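Local coordinates for putative cytosine/guanine deaminase (Unidentified, PDB 2PAJ), which deaminates 2-amino-4-hydroxypteridines such as isoxanthopterin to 2,4-dihydroxypteridines with release of ammonium, as a zinc-dependent amidohydrolase, at residues A[440-445]-A[455-460]. Residues are numbered along the deposited sequence; the frame is centred on the assembly and turned at random.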
# COMPACT_ATOMS: atom_id res chain seq x y z
N ARG A 440 16.98 7.50 0.59
CA ARG A 440 15.63 8.02 0.49
C ARG A 440 15.67 9.39 -0.18
O ARG A 440 16.16 10.35 0.41
CB ARG A 440 15.01 8.17 1.88
CG ARG A 440 13.64 8.86 1.86
CD ARG A 440 13.14 9.28 3.24
NE ARG A 440 12.18 10.35 3.05
CZ ARG A 440 12.44 11.64 3.25
NH1 ARG A 440 13.63 12.03 3.66
NH2 ARG A 440 11.52 12.55 2.96
N PRO A 441 15.17 9.49 -1.42
CA PRO A 441 15.21 10.79 -2.08
C PRO A 441 14.37 11.84 -1.36
O PRO A 441 13.47 11.53 -0.59
CB PRO A 441 14.73 10.49 -3.50
CG PRO A 441 13.86 9.32 -3.31
CD PRO A 441 14.58 8.48 -2.31
N SER A 442 14.71 13.09 -1.63
CA SER A 442 14.04 14.23 -1.03
C SER A 442 12.75 14.54 -1.80
O SER A 442 12.79 14.85 -2.99
CB SER A 442 15.00 15.43 -1.07
OG SER A 442 14.43 16.62 -0.56
N VAL A 443 11.60 14.42 -1.13
CA VAL A 443 10.32 14.73 -1.78
C VAL A 443 10.05 16.23 -1.75
O VAL A 443 9.53 16.78 -0.77
CB VAL A 443 9.12 13.99 -1.11
CG1 VAL A 443 9.02 12.57 -1.61
CG2 VAL A 443 9.29 14.00 0.38
N MET A 444 10.43 16.90 -2.83
CA MET A 444 10.22 18.34 -2.90
C MET A 444 8.72 18.50 -3.10
O MET A 444 8.14 19.50 -2.71
CB MET A 444 11.01 18.95 -4.08
CG MET A 444 10.35 18.86 -5.45
SD MET A 444 9.44 20.37 -5.88
CE MET A 444 10.34 20.88 -7.37
N ALA A 445 8.09 17.48 -3.68
CA ALA A 445 6.66 17.55 -3.91
C ALA A 445 5.95 16.21 -4.06
O ALA A 445 6.37 15.35 -4.83
CB ALA A 445 6.39 18.40 -5.15
N VAL A 455 5.86 19.19 0.78
CA VAL A 455 6.64 20.29 0.23
C VAL A 455 8.01 20.20 0.91
O VAL A 455 8.15 20.54 2.09
CB VAL A 455 5.97 21.65 0.50
CG1 VAL A 455 5.55 21.74 1.94
CG2 VAL A 455 6.92 22.77 0.16
N ASP A 456 8.99 19.70 0.15
CA ASP A 456 10.37 19.47 0.61
C ASP A 456 10.36 18.73 1.93
O ASP A 456 10.69 19.30 2.98
CB ASP A 456 11.12 20.79 0.78
CG ASP A 456 11.15 21.60 -0.49
OD1 ASP A 456 11.59 21.09 -1.55
OD2 ASP A 456 10.72 22.76 -0.42
N ASP A 457 9.96 17.46 1.85
CA ASP A 457 9.86 16.56 3.00
C ASP A 457 9.02 17.08 4.15
O ASP A 457 9.05 16.51 5.23
CB ASP A 457 11.25 16.21 3.54
CG ASP A 457 12.15 15.60 2.49
OD1 ASP A 457 11.69 14.72 1.74
OD2 ASP A 457 13.33 15.99 2.43
N LEU A 458 8.27 18.16 3.96
CA LEU A 458 7.45 18.67 5.05
C LEU A 458 5.97 18.43 4.86
O LEU A 458 5.40 18.71 3.80
CB LEU A 458 7.69 20.16 5.26
CG LEU A 458 9.12 20.52 5.67
CD1 LEU A 458 9.29 22.04 5.67
CD2 LEU A 458 9.45 19.93 7.04
N ILE A 459 5.34 17.90 5.90
CA ILE A 459 3.92 17.62 5.87
C ILE A 459 3.22 18.49 6.90
O ILE A 459 3.68 18.63 8.04
CB ILE A 459 3.65 16.16 6.17
CG1 ILE A 459 4.49 15.30 5.23
CG2 ILE A 459 2.17 15.87 5.98
CD1 ILE A 459 4.25 13.83 5.37
N GLU A 460 2.12 19.10 6.49
CA GLU A 460 1.37 19.97 7.38
C GLU A 460 0.74 19.17 8.51
O GLU A 460 -0.01 18.21 8.28
CB GLU A 460 0.29 20.70 6.57
CG GLU A 460 0.17 22.17 6.90
CD GLU A 460 -0.37 22.97 5.72
OE1 GLU A 460 -1.42 22.56 5.15
OE2 GLU A 460 0.26 24.00 5.36
O HOH W 1 13.67 19.34 -2.34
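V443 and M444 meet D456 and D457 where the β-hairpin of strands 442-448 and 451-455 comes apart, away from the zinc site of this amidohydrolase. A445 and V455 form the antiparallel, non-hydrogen-bonded pair at this end; on its other edge, A445 together with M444 faces V416 of strand 414-418, a classic beta bulge. Beyond this pair two backbone bonds link the turn residues to the strand: D457 N donates a hydrogen bond to V443 O (2.7 Å, 166° at the hydrogen), and D456 N binds M444 O at 3.0 Å from above the carbonyl plane. M444 O also accepts a CA-H contact from V455 CA, and R452 adds a bond from its NH2. Here D456 and D457 have positive phi, and V455 N–L458 O and L458 N–V455 O hydrogen bonds close the two-residue turn they form.

The D457 carboxylate then reaches back to segment 440-445. V443 N donates to its OD1 (2.9 Å), though that oxygen's modelled place is less sure. R440, CG anti to its backbone N (chi1 174°) and extended to NE, arrives from the opposite direction; its NH2 meets the same OD1 in a salt bridge modelled very short, so its exact geometry is doubtful, with the guanidinium and carboxylate planes 55° apart in the model. R440 NE is held by R128 O.

On the M444 side, a water donates to D456 OD1 (2.8 Å) and weakly joins S442 OG, while D456 OD1 rests 3.4 Å from M444 CB.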